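Local coordinates for glycoside Hydrolase (Bacteroides uniformis, PDB 5T9X), which is a family 16 glycoside hydrolase that probably cleaves agarose in an agarose-degrading pathway of a human intestinal bacterium, at residues P103-I107 and K131-V135; L120-T124 and I300-E304; S173-V179 and I192-S198; H207-G211 and W308-L314; D213-L217 and S237-D241. All coordinates share one frame; numbering follows the deposited sequence.

Contact 1: residues P103-I107 and K131-V135; sequences PAPTI and KIVKV
K131 reaches across to I107 with the middle of its chain rather than its charged end. Its CB lies well back from the isoleucine; CG comes to 4.1 Å from I107 CD1, CD passes the same methyl slightly farther off, and CE returns to 4.0 Å from I107 CD1 before NZ runs on beyond it. The bend at chi3 (-148°) turns the chain along the methyl, and the two side chains meet at a slant. I107 CD1 also faces V133 CG1, at a loose 4.4 Å. The shape of the opposing segment comes from a type VI beta turn: the peptide bond before P105 is cis, and T106 N donates to P103 O at 2.9 Å. Both segments are bonded to strand 140-154, with P105 and I107 meeting T147 while K131 and V133 meet G146 and M144, so this packing joins two neighbours of one long strand, the second of them its hairpin partner. No hydrogen bond passes directly between the segments. Instead the proline ring leans on two valines: P105 CB sits 3.5 Å from V133 CG2, the tightest approach here, and P105 CD lies 3.9 Å from V135 CG2. In V133 a chi1 of -54° sets CG2 between the backbone N and the carbonyl carbon, where it faces the ring. A104 extends the apolar patch, its CB 4.0 Å from V135 CG2.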
# COMPACT_ATOMS: atom_id res chain seq x y z
N PRO A 103 4.80 -9.33 8.86
CA PRO A 103 3.85 -9.77 9.90
C PRO A 103 3.44 -11.25 9.71
O PRO A 103 2.93 -11.62 8.66
CB PRO A 103 2.66 -8.85 9.70
CG PRO A 103 2.69 -8.47 8.24
CD PRO A 103 4.11 -8.57 7.78
N ALA A 104 3.64 -12.07 10.73
CA ALA A 104 3.47 -13.51 10.58
C ALA A 104 2.02 -13.88 10.19
O ALA A 104 1.09 -13.33 10.77
CB ALA A 104 3.89 -14.20 11.87
N PRO A 105 1.80 -14.79 9.25
CA PRO A 105 2.80 -15.70 8.71
C PRO A 105 3.44 -15.29 7.38
O PRO A 105 3.99 -16.15 6.68
CB PRO A 105 1.98 -16.98 8.52
CG PRO A 105 0.65 -16.49 8.10
CD PRO A 105 0.44 -15.23 8.91
N THR A 106 3.42 -14.00 7.07
CA THR A 106 4.13 -13.44 5.92
C THR A 106 5.62 -13.67 6.03
O THR A 106 6.20 -13.50 7.10
CB THR A 106 3.89 -11.92 5.85
OG1 THR A 106 2.47 -11.69 5.86
CG2 THR A 106 4.54 -11.30 4.61
N ILE A 107 6.24 -14.05 4.93
CA ILE A 107 7.70 -14.14 4.84
C ILE A 107 8.07 -13.56 3.47
O ILE A 107 7.94 -14.24 2.45
CB ILE A 107 8.21 -15.60 4.94
CG1 ILE A 107 7.75 -16.26 6.25
CG2 ILE A 107 9.73 -15.65 4.83
CD1 ILE A 107 7.98 -17.76 6.23
N LYS A 131 8.65 -23.32 6.41
CA LYS A 131 8.71 -23.33 7.86
C LYS A 131 7.39 -22.96 8.54
O LYS A 131 6.49 -22.40 7.94
CB LYS A 131 9.83 -22.43 8.37
CG LYS A 131 9.63 -20.93 8.21
CD LYS A 131 10.95 -20.18 8.41
CE LYS A 131 10.68 -18.80 9.01
NZ LYS A 131 11.83 -17.84 9.00
N ILE A 132 7.30 -23.30 9.82
CA ILE A 132 6.15 -23.01 10.63
C ILE A 132 6.51 -21.75 11.40
O ILE A 132 7.66 -21.59 11.85
CB ILE A 132 5.84 -24.18 11.61
CG1 ILE A 132 5.74 -25.50 10.84
CG2 ILE A 132 4.53 -23.96 12.38
CD1 ILE A 132 5.54 -26.72 11.73
N VAL A 133 5.54 -20.84 11.53
CA VAL A 133 5.72 -19.62 12.33
C VAL A 133 4.60 -19.51 13.34
O VAL A 133 3.50 -19.99 13.10
CB VAL A 133 5.77 -18.34 11.47
CG1 VAL A 133 6.84 -18.47 10.40
CG2 VAL A 133 4.44 -18.08 10.80
N LYS A 134 4.91 -18.89 14.48
CA LYS A 134 3.93 -18.64 15.52
C LYS A 134 3.27 -17.31 15.22
O LYS A 134 3.94 -16.30 15.08
CB LYS A 134 4.64 -18.60 16.88
CG LYS A 134 3.74 -18.51 18.10
CD LYS A 134 4.53 -17.95 19.28
CE LYS A 134 4.02 -18.43 20.63
NZ LYS A 134 4.07 -19.93 20.73
N VAL A 135 1.95 -17.31 15.14
CA VAL A 135 1.17 -16.13 14.81
C VAL A 135 0.40 -15.67 16.04
O VAL A 135 -0.19 -16.48 16.73
CB VAL A 135 0.17 -16.42 13.67
CG1 VAL A 135 -0.68 -15.20 13.36
CG2 VAL A 135 0.92 -16.87 12.42

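Contact 2: residues L120-T124 and I300-E304; sequences LRIET and IINME
L120 and I301 meet tip to tip, with L120 CD2 3.6 Å from I301 CD1, and this end of the contact is packed as closely as its centre. There I122 pushes CD1 against the opposing main chain, 3.6 Å from N302 CA, while its other branch, CG2, lies 3.9 Å from M303 CG; the two side chains pass antiparallel. With chi1 of -58°, I122 CG1 stands anti to the carbonyl carbon, which carries CD1 to the backbone and leaves CG2 for the methionine. M303 bends at chi3 (79°), and its SD lies near two oxygens, 3.5 Å from T124 OG1 and equally close to I122 O. T124 OG1 itself is bonded to T149. The looser parts lie outside this core. E123 turns from the interface and is partly exposed. N302, though buried, turns to the opposite side of its strand, where the partly exposed E304 gives the more open edge; N302 ND2 donates to E304 OE2 at 3.2 Å, and a bound imidazole comes about 5 Å from the N302 side chain at its nearest. The strand axes run 8.1 Å apart and 28° from parallel, without a hydrogen bond between them, which is the face-to-face packing of two layers in a beta sandwich. Strand 119-122 lies between strands 113-116 and 329-341 in one sheet; strand 298-304 lies between 140-154 and 176-182 in the other.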
# COMPACT_ATOMS: atom_id res chain seq x y z
N LEU A 120 4.77 -3.79 -12.28
CA LEU A 120 5.36 -4.39 -11.09
C LEU A 120 4.43 -5.52 -10.68
O LEU A 120 3.22 -5.36 -10.63
CB LEU A 120 5.43 -3.35 -9.98
CG LEU A 120 5.93 -3.84 -8.64
CD1 LEU A 120 7.35 -4.37 -8.77
CD2 LEU A 120 5.84 -2.72 -7.63
N ARG A 121 5.01 -6.68 -10.41
CA ARG A 121 4.25 -7.88 -10.11
C ARG A 121 4.77 -8.46 -8.80
O ARG A 121 5.98 -8.67 -8.65
CB ARG A 121 4.39 -8.91 -11.24
CG ARG A 121 4.11 -8.40 -12.66
CD ARG A 121 4.47 -9.43 -13.74
NE ARG A 121 3.77 -10.68 -13.44
CZ ARG A 121 2.54 -11.00 -13.86
NH1 ARG A 121 1.84 -10.20 -14.70
NH2 ARG A 121 2.01 -12.16 -13.44
N ILE A 122 3.86 -8.70 -7.86
CA ILE A 122 4.21 -9.32 -6.60
C ILE A 122 3.44 -10.61 -6.49
O ILE A 122 2.24 -10.58 -6.44
CB ILE A 122 3.86 -8.41 -5.42
CG1 ILE A 122 4.58 -7.09 -5.59
CG2 ILE A 122 4.24 -9.06 -4.08
CD1 ILE A 122 4.38 -6.17 -4.42
N GLU A 123 4.15 -11.74 -6.45
CA GLU A 123 3.48 -13.04 -6.34
C GLU A 123 3.41 -13.60 -4.91
O GLU A 123 4.09 -13.13 -4.01
CB GLU A 123 4.04 -14.08 -7.36
CG GLU A 123 5.48 -14.59 -7.22
CD GLU A 123 5.73 -15.90 -8.02
OE1 GLU A 123 5.02 -16.13 -9.04
OE2 GLU A 123 6.62 -16.71 -7.63
N THR A 124 2.56 -14.60 -4.73
CA THR A 124 2.42 -15.33 -3.50
C THR A 124 2.49 -16.84 -3.74
O THR A 124 1.84 -17.35 -4.62
CB THR A 124 1.08 -14.98 -2.87
OG1 THR A 124 1.05 -13.57 -2.68
CG2 THR A 124 0.90 -15.65 -1.53
N ILE A 300 6.36 2.13 0.02
CA ILE A 300 6.37 0.68 0.10
C ILE A 300 5.20 0.09 -0.70
O ILE A 300 4.08 0.57 -0.64
CB ILE A 300 6.35 0.19 1.57
CG1 ILE A 300 7.47 0.86 2.37
CG2 ILE A 300 6.53 -1.33 1.66
CD1 ILE A 300 7.46 0.48 3.82
N ILE A 301 5.50 -0.95 -1.47
CA ILE A 301 4.49 -1.67 -2.20
C ILE A 301 4.69 -3.12 -1.81
O ILE A 301 5.81 -3.64 -1.96
CB ILE A 301 4.69 -1.51 -3.73
CG1 ILE A 301 4.74 -0.04 -4.13
CG2 ILE A 301 3.58 -2.22 -4.50
CD1 ILE A 301 5.14 0.21 -5.57
N ASN A 302 3.64 -3.79 -1.33
CA ASN A 302 3.78 -5.21 -0.99
C ASN A 302 2.50 -6.01 -0.99
O ASN A 302 1.41 -5.47 -1.21
CB ASN A 302 4.49 -5.33 0.36
CG ASN A 302 3.62 -4.88 1.55
OD1 ASN A 302 2.41 -4.91 1.51
ND2 ASN A 302 4.27 -4.54 2.65
N MET A 303 2.62 -7.30 -0.72
CA MET A 303 1.50 -8.04 -0.15
C MET A 303 1.84 -8.57 1.25
O MET A 303 3.00 -8.77 1.59
CB MET A 303 1.05 -9.16 -1.05
CG MET A 303 0.67 -8.77 -2.47
SD MET A 303 0.32 -10.24 -3.52
CE MET A 303 -1.33 -10.58 -2.98
N GLU A 304 0.80 -8.79 2.05
CA GLU A 304 0.93 -9.27 3.43
C GLU A 304 -0.15 -10.32 3.69
O GLU A 304 -1.30 -10.13 3.33
CB GLU A 304 0.75 -8.11 4.43
CG GLU A 304 1.83 -7.05 4.39
CD GLU A 304 1.61 -5.84 5.31
OE1 GLU A 304 0.59 -5.78 6.06
OE2 GLU A 304 2.48 -4.91 5.26

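Contact 3: residues S173-V179 and I192-S198; sequences STMASDV and IIEAYGS
S177 and A195 form one hydrogen-bonded pair of an antiparallel hairpin, and V179 and I193 another. S177 N donates to A195 O at 2.9 Å and nearly straight (169°), and V179 N reaches I193 O on a lone pair. The return is doubled at V179 O, which accepts from I193 N and I192 N, each at 3.0 Å; two residues facing one make a classic beta bulge. It falls within a sequence matching the ExDxxE signature of bulged GH16 active sites, with E194 in the last position. CA-H...O contacts fill in between, D178 CA lying 3.2 Å from I193 O. At the other end the strands give way to loops: S198 N still donates to S173 O, from above the carbonyl plane, and S173 OG accepts from M175 N in an ST turn. A water joins M175 O to S177 OG, whose further partner is A171.

Among apolar contacts, V179 and I193 meet through their CB atoms on the face they share with S177. On the opposite face, A176 CB lies 3.6 Å from Y196 CE1, beside D178 and E194. Those two run alongside each other, carboxylate planes 66° apart and D178 OD1 3.9 Å from E194 OE2. OE1 of E194 is bonded to H216 and OE2 to Q306, so both oxygens are held in direction. An imidazole, probably from the crystallisation liquor, lies about 3 Å from the E194 side chain at its nearest, which may mark a pocket. The hairpin thus presents acidic groups on one face, consistent with a GH16 active site, and packs S177 and V179 against F329 on the other.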
# COMPACT_ATOMS: atom_id res chain seq x y z
N SER A 173 -7.40 -12.28 -3.81
CA SER A 173 -6.70 -13.05 -2.79
C SER A 173 -7.14 -12.60 -1.40
O SER A 173 -7.55 -11.45 -1.19
CB SER A 173 -5.22 -12.78 -2.95
OG SER A 173 -4.47 -13.69 -2.16
N THR A 174 -7.06 -13.50 -0.44
CA THR A 174 -7.26 -13.07 0.95
C THR A 174 -6.04 -12.28 1.49
O THR A 174 -6.12 -11.63 2.51
CB THR A 174 -7.59 -14.26 1.86
OG1 THR A 174 -6.55 -15.23 1.79
CG2 THR A 174 -8.90 -14.88 1.45
N MET A 175 -4.91 -12.37 0.80
CA MET A 175 -3.76 -11.51 1.07
C MET A 175 -4.12 -10.04 0.94
O MET A 175 -4.93 -9.66 0.09
CB MET A 175 -2.65 -11.78 0.06
CG MET A 175 -2.09 -13.20 0.03
SD MET A 175 -1.07 -13.52 1.48
CE MET A 175 0.43 -12.64 1.02
N ALA A 176 -3.49 -9.20 1.75
CA ALA A 176 -3.56 -7.76 1.58
C ALA A 176 -2.71 -7.35 0.37
O ALA A 176 -1.62 -7.87 0.20
CB ALA A 176 -3.05 -7.06 2.82
N SER A 177 -3.25 -6.46 -0.45
CA SER A 177 -2.48 -5.74 -1.49
C SER A 177 -2.28 -4.31 -1.00
O SER A 177 -3.27 -3.64 -0.63
CB SER A 177 -3.26 -5.73 -2.80
OG SER A 177 -3.60 -7.04 -3.24
N ASP A 178 -1.02 -3.85 -0.92
CA ASP A 178 -0.68 -2.61 -0.21
C ASP A 178 0.26 -1.69 -0.97
O ASP A 178 1.31 -2.12 -1.48
CB ASP A 178 0.05 -2.90 1.11
CG ASP A 178 -0.76 -3.74 2.10
OD1 ASP A 178 -1.90 -3.36 2.47
OD2 ASP A 178 -0.23 -4.79 2.52
N VAL A 179 -0.11 -0.41 -0.96
CA VAL A 179 0.77 0.70 -1.38
C VAL A 179 0.76 1.72 -0.25
O VAL A 179 -0.30 2.21 0.10
CB VAL A 179 0.29 1.36 -2.69
CG1 VAL A 179 1.21 2.50 -3.11
CG2 VAL A 179 0.23 0.32 -3.78
N ILE A 192 -1.95 4.41 1.32
CA ILE A 192 -2.64 4.80 0.11
C ILE A 192 -3.67 3.73 -0.30
O ILE A 192 -4.85 4.01 -0.46
CB ILE A 192 -1.62 5.12 -1.00
CG1 ILE A 192 -0.71 6.25 -0.51
CG2 ILE A 192 -2.34 5.56 -2.26
CD1 ILE A 192 0.46 6.57 -1.40
N ILE A 193 -3.21 2.51 -0.44
CA ILE A 193 -4.04 1.37 -0.69
C ILE A 193 -3.75 0.32 0.36
O ILE A 193 -2.60 -0.12 0.51
CB ILE A 193 -3.76 0.73 -2.07
CG1 ILE A 193 -4.00 1.75 -3.20
CG2 ILE A 193 -4.68 -0.47 -2.28
CD1 ILE A 193 -3.75 1.23 -4.61
N GLU A 194 -4.78 -0.09 1.08
CA GLU A 194 -4.77 -1.38 1.79
C GLU A 194 -6.11 -2.04 1.45
O GLU A 194 -7.17 -1.46 1.67
CB GLU A 194 -4.55 -1.18 3.29
CG GLU A 194 -4.61 -2.45 4.11
CD GLU A 194 -4.22 -2.23 5.57
OE1 GLU A 194 -4.78 -1.31 6.21
OE2 GLU A 194 -3.38 -3.00 6.08
N ALA A 195 -6.05 -3.21 0.82
CA ALA A 195 -7.25 -3.86 0.29
C ALA A 195 -7.13 -5.37 0.28
O ALA A 195 -6.03 -5.93 0.17
CB ALA A 195 -7.58 -3.33 -1.10
N TYR A 196 -8.28 -6.02 0.42
CA TYR A 196 -8.42 -7.48 0.35
C TYR A 196 -9.39 -7.75 -0.79
O TYR A 196 -10.54 -7.30 -0.75
CB TYR A 196 -8.95 -8.02 1.69
CG TYR A 196 -8.21 -7.42 2.85
CD1 TYR A 196 -7.01 -7.95 3.26
CD2 TYR A 196 -8.67 -6.28 3.47
CE1 TYR A 196 -6.29 -7.40 4.31
CE2 TYR A 196 -7.96 -5.71 4.52
CZ TYR A 196 -6.77 -6.28 4.94
OH TYR A 196 -6.03 -5.73 5.97
N GLY A 197 -8.90 -8.41 -1.83
CA GLY A 197 -9.69 -8.59 -3.03
C GLY A 197 -10.56 -9.84 -3.17
O GLY A 197 -11.43 -9.87 -4.05
N SER A 198 -10.34 -10.85 -2.34
CA SER A 198 -11.08 -12.12 -2.46
C SER A 198 -12.52 -12.02 -1.97
O SER A 198 -12.82 -11.18 -1.12
CB SER A 198 -10.36 -13.24 -1.72
OG SER A 198 -11.20 -14.34 -1.54
O HOH W 1 -5.59 -8.46 -2.18

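Contact 4: residues H207-G211 and W308-L314; sequences HKFYG and WRAISGL
The F209 ring has L314 over one face, W308 at its edge, and R309 and S312 at oblique positions. L314 CD1 stands 3.6 Å from the ring centroid and 19° off the normal, a CH-pi contact in which the methyl sits nearer the CD2 side. W308 CZ3 approaches F209 CE1 to 3.6 Å; the two planes are inclined at 33°. R309 CG lies over one face of the indole, toward its rim, and also 3.8 Å from F209 CE1, while S312 CB touches F209 CZ at the same distance. The guanidinium has L314 CB over one face and is turned 90° from the F209 ring.

F209 reaches this site from a loop without regular structure. The receiving surface is the end of helix 307-310, closed by a Schellman motif: L314 N bonds to R309 O and G313 N to A310 O, with G313 at positive phi. R309 O takes S312 N as well, the two donors arriving from opposite faces of its plane. This turn brings S312 and L314 round to the phenyl ring.

Polar linkage between the segments runs through one water, which donates to Y210 O at 2.8 Å and accepts from R309 NH1 at 2.7 Å, in the guanidinium plane. NH2 of R309 is bonded to T174 O, and the group makes a cation-pi contact with Y196. Carbon packing around one phenyl ring therefore carries most of this contact, while R309, shared with another part of the fold, ties in the loop backbone through solvent.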
# COMPACT_ATOMS: atom_id res chain seq x y z
N HIS A 207 -15.91 -13.30 13.53
CA HIS A 207 -15.93 -11.99 12.85
C HIS A 207 -16.53 -12.04 11.41
O HIS A 207 -16.44 -13.04 10.68
CB HIS A 207 -14.49 -11.41 12.78
CG HIS A 207 -13.87 -11.05 14.11
ND1 HIS A 207 -14.15 -9.87 14.77
CD2 HIS A 207 -12.95 -11.70 14.86
CE1 HIS A 207 -13.44 -9.82 15.89
NE2 HIS A 207 -12.71 -10.92 15.97
N LYS A 208 -17.13 -10.92 11.01
CA LYS A 208 -17.21 -10.53 9.59
C LYS A 208 -15.96 -9.64 9.33
O LYS A 208 -15.51 -8.89 10.22
CB LYS A 208 -18.52 -9.79 9.30
N PHE A 209 -15.37 -9.77 8.14
CA PHE A 209 -14.27 -8.90 7.72
C PHE A 209 -14.69 -8.00 6.55
O PHE A 209 -15.64 -8.30 5.82
CB PHE A 209 -13.05 -9.72 7.34
CG PHE A 209 -12.38 -10.38 8.51
CD1 PHE A 209 -11.26 -9.82 9.10
CD2 PHE A 209 -12.89 -11.56 9.05
CE1 PHE A 209 -10.64 -10.43 10.19
CE2 PHE A 209 -12.28 -12.18 10.14
CZ PHE A 209 -11.16 -11.62 10.71
N TYR A 210 -14.00 -6.88 6.39
CA TYR A 210 -14.26 -5.97 5.27
C TYR A 210 -13.89 -6.66 3.95
O TYR A 210 -12.86 -7.35 3.84
CB TYR A 210 -13.52 -4.62 5.45
CG TYR A 210 -14.17 -3.67 6.47
CD1 TYR A 210 -15.38 -3.03 6.20
CD2 TYR A 210 -13.57 -3.39 7.69
CE1 TYR A 210 -15.97 -2.14 7.11
CE2 TYR A 210 -14.14 -2.52 8.60
CZ TYR A 210 -15.35 -1.89 8.32
OH TYR A 210 -15.94 -1.03 9.23
N GLY A 211 -14.77 -6.49 2.97
CA GLY A 211 -14.74 -7.27 1.73
C GLY A 211 -14.13 -6.55 0.53
O GLY A 211 -13.52 -5.50 0.66
N TRP A 308 -3.76 -10.73 12.23
CA TRP A 308 -5.15 -10.67 12.73
C TRP A 308 -6.18 -11.36 11.81
O TRP A 308 -7.21 -11.87 12.28
CB TRP A 308 -5.55 -9.22 12.99
CG TRP A 308 -5.46 -8.30 11.77
CD1 TRP A 308 -4.33 -7.74 11.22
CD2 TRP A 308 -6.56 -7.82 10.98
NE1 TRP A 308 -4.66 -6.96 10.13
CE2 TRP A 308 -6.03 -6.99 9.97
CE3 TRP A 308 -7.96 -8.01 11.04
CZ2 TRP A 308 -6.84 -6.35 9.00
CZ3 TRP A 308 -8.78 -7.37 10.07
CH2 TRP A 308 -8.21 -6.56 9.06
N ARG A 309 -5.89 -11.37 10.52
CA ARG A 309 -6.70 -12.11 9.56
C ARG A 309 -6.31 -13.57 9.50
O ARG A 309 -7.17 -14.44 9.39
CB ARG A 309 -6.60 -11.49 8.18
CG ARG A 309 -7.46 -10.25 8.07
CD ARG A 309 -7.08 -9.45 6.86
NE ARG A 309 -7.25 -10.22 5.63
CZ ARG A 309 -8.39 -10.38 4.97
NH1 ARG A 309 -9.53 -9.84 5.39
NH2 ARG A 309 -8.38 -11.10 3.85
N ALA A 310 -5.02 -13.84 9.53
CA ALA A 310 -4.54 -15.22 9.41
C ALA A 310 -4.97 -16.07 10.61
O ALA A 310 -5.33 -17.23 10.49
CB ALA A 310 -3.03 -15.26 9.23
N ILE A 311 -4.94 -15.46 11.78
CA ILE A 311 -5.32 -16.18 12.97
C ILE A 311 -6.80 -16.57 13.00
O ILE A 311 -7.16 -17.49 13.72
CB ILE A 311 -4.90 -15.38 14.20
CG1 ILE A 311 -4.63 -16.33 15.35
CG2 ILE A 311 -5.92 -14.31 14.52
CD1 ILE A 311 -3.86 -15.65 16.46
N SER A 312 -7.64 -15.90 12.21
CA SER A 312 -9.06 -16.20 12.11
C SER A 312 -9.43 -16.99 10.84
O SER A 312 -10.61 -17.09 10.50
CB SER A 312 -9.86 -14.89 12.20
OG SER A 312 -9.49 -14.16 13.37
N GLY A 313 -8.45 -17.58 10.16
CA GLY A 313 -8.72 -18.45 9.01
C GLY A 313 -8.66 -17.81 7.62
O GLY A 313 -9.05 -18.45 6.64
N LEU A 314 -8.17 -16.57 7.51
CA LEU A 314 -8.11 -15.91 6.19
C LEU A 314 -6.72 -15.95 5.53
O LEU A 314 -6.47 -15.20 4.58
CB LEU A 314 -8.68 -14.48 6.27
CG LEU A 314 -10.20 -14.55 6.42
CD1 LEU A 314 -10.74 -13.35 7.16
CD2 LEU A 314 -10.87 -14.66 5.08
O HOH W 2 -11.87 -9.97 3.98

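Contact 5: residues D213-L217 and S237-D241; sequences DRIHL and SWYKD
A beta hairpin made by strands 215-224 and 227-239 is joined here near its open end, where H216 and W238 form a non-hydrogen-bonded pair and stack their rings. The stack is offset, with centroids 4.1 Å apart and planes at 15°; H216 CD2 comes 3.3 Å from W238 CE2, and H216 CB sits over the six-membered ring as a CH-pi contact. A chi1 of -165°, with CG anti to the backbone N, lays the imidazole along the indole. Y210 stacks on the opposite face of W238, so the indole is held between two rings, while H216 ND1 is bonded to E194 in the adjoining strand, which fixes the rotation of the imidazole.

Backbone bonds hold the register: I215 N donates to Y239 O, Y239 N returns to I215 O at 2.8 Å, and L217 N follows to S237 O. On the face bearing I215 and Y239, L217 CD1 packs 3.6 Å from Y239 CB, the two side chains running alongside each other.

Beyond the paired residues, at the open end, the chemistry turns polar. R214, bent at chi2 (-85°), folds back so that NH1 donates to W238 O at 3.0 Å, with W238 O close to the guanidinium plane. K240 CE lies over the guanidinium face, and its NZ is 3.5 Å from R214 NH2, two donors of like charge with no bond between them. The D213 side chain lies alongside K240, OD2 nearest CG. Beyond them a water donates to D213 O at 2.8 Å and accepts from D241 N at 3.2 Å.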
# COMPACT_ATOMS: atom_id res chain seq x y z
N ASP A 213 -15.39 -4.91 -1.90
CA ASP A 213 -15.95 -3.60 -2.23
C ASP A 213 -15.30 -2.43 -1.46
O ASP A 213 -15.74 -1.26 -1.61
CB ASP A 213 -17.48 -3.60 -2.01
CG ASP A 213 -17.88 -3.77 -0.53
OD1 ASP A 213 -17.17 -4.47 0.26
OD2 ASP A 213 -18.94 -3.23 -0.16
N ARG A 214 -14.27 -2.72 -0.65
CA ARG A 214 -13.62 -1.71 0.20
C ARG A 214 -12.15 -1.52 -0.11
O ARG A 214 -11.42 -2.47 -0.41
CB ARG A 214 -13.70 -2.06 1.69
CG ARG A 214 -15.08 -2.33 2.22
CD ARG A 214 -15.83 -1.09 2.63
NE ARG A 214 -17.14 -1.49 3.13
CZ ARG A 214 -17.87 -0.84 4.03
NH1 ARG A 214 -17.46 0.31 4.57
NH2 ARG A 214 -19.05 -1.34 4.40
N ILE A 215 -11.74 -0.26 0.03
CA ILE A 215 -10.33 0.10 0.14
C ILE A 215 -10.17 0.81 1.49
O ILE A 215 -10.95 1.69 1.81
CB ILE A 215 -9.90 1.06 -0.98
CG1 ILE A 215 -10.30 0.51 -2.34
CG2 ILE A 215 -8.38 1.27 -0.94
CD1 ILE A 215 -10.20 1.57 -3.43
N HIS A 216 -9.17 0.40 2.26
CA HIS A 216 -8.81 1.08 3.51
C HIS A 216 -7.90 2.26 3.21
O HIS A 216 -6.80 2.08 2.72
CB HIS A 216 -8.09 0.10 4.44
CG HIS A 216 -7.97 0.57 5.85
ND1 HIS A 216 -6.88 0.28 6.64
CD2 HIS A 216 -8.81 1.30 6.62
CE1 HIS A 216 -7.05 0.81 7.84
NE2 HIS A 216 -8.21 1.44 7.85
N LEU A 217 -8.39 3.45 3.51
CA LEU A 217 -7.68 4.70 3.36
C LEU A 217 -7.36 5.21 4.76
O LEU A 217 -8.24 5.66 5.49
CB LEU A 217 -8.57 5.71 2.66
CG LEU A 217 -9.18 5.27 1.34
CD1 LEU A 217 -10.23 6.27 0.92
CD2 LEU A 217 -8.12 5.14 0.25
N SER A 237 -13.08 5.57 6.66
CA SER A 237 -11.77 4.99 6.48
C SER A 237 -11.82 3.72 5.68
O SER A 237 -10.82 3.36 5.08
CB SER A 237 -11.07 4.75 7.82
OG SER A 237 -11.81 3.89 8.67
N TRP A 238 -12.96 3.02 5.66
CA TRP A 238 -13.14 1.87 4.77
C TRP A 238 -14.05 2.28 3.61
O TRP A 238 -15.26 2.20 3.72
CB TRP A 238 -13.65 0.64 5.51
CG TRP A 238 -12.62 0.06 6.43
CD1 TRP A 238 -12.39 0.44 7.69
CD2 TRP A 238 -11.69 -0.97 6.13
NE1 TRP A 238 -11.36 -0.31 8.23
CE2 TRP A 238 -10.91 -1.17 7.29
CE3 TRP A 238 -11.42 -1.74 5.00
CZ2 TRP A 238 -9.90 -2.12 7.37
CZ3 TRP A 238 -10.41 -2.68 5.06
CH2 TRP A 238 -9.66 -2.87 6.25
N TYR A 239 -13.41 2.71 2.52
CA TYR A 239 -14.07 3.33 1.40
C TYR A 239 -14.81 2.34 0.53
O TYR A 239 -14.25 1.39 0.05
CB TYR A 239 -13.08 4.12 0.52
CG TYR A 239 -13.79 4.82 -0.61
CD1 TYR A 239 -14.70 5.84 -0.34
CD2 TYR A 239 -13.63 4.41 -1.93
CE1 TYR A 239 -15.41 6.47 -1.35
CE2 TYR A 239 -14.32 5.03 -2.96
CZ TYR A 239 -15.23 6.06 -2.67
OH TYR A 239 -15.93 6.69 -3.67
N LYS A 240 -16.07 2.65 0.30
CA LYS A 240 -16.97 1.91 -0.58
C LYS A 240 -17.57 2.97 -1.46
O LYS A 240 -17.94 4.02 -0.94
CB LYS A 240 -18.05 1.31 0.31
CG LYS A 240 -18.89 0.20 -0.27
CD LYS A 240 -20.28 0.16 0.38
CE LYS A 240 -20.23 0.07 1.90
NZ LYS A 240 -21.46 0.43 2.67
N ASP A 241 -17.62 2.77 -2.77
CA ASP A 241 -18.39 3.71 -3.63
C ASP A 241 -19.87 3.33 -3.74
O ASP A 241 -20.28 2.22 -3.34
CB ASP A 241 -17.73 4.01 -5.01
CG ASP A 241 -17.82 2.85 -6.04
OD1 ASP A 241 -18.44 1.76 -5.78
OD2 ASP A 241 -17.21 3.06 -7.12
O HOH W 3 -17.01 -0.22 -3.82

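How the contacts relate
Contacts 2 and 3 are buried: contact 2 brings strand 298-304, of the sheet that holds contact 3, against the opposing sheet, and N302 N is bonded to D178 O in neighbouring strand 176-182. They differ in kind, since contact 2 packs two layers through carbon and sulfur whereas contact 3 is hydrogen-bonded pairing within a layer. Contact 5 extends that sheet by the next hairpin, joined through E194 and H216, and becomes more exposed toward the open end of the hairpin, at D213 and K240. Contacts 1 and 4 lie farther out, 20 and 19 Å from the chain centre, and rely on apolar side chains; they meet where P105 packs on A310. Contact 4 also touches contact 3, through R309 and T174, and contact 5, through Y210 and W238.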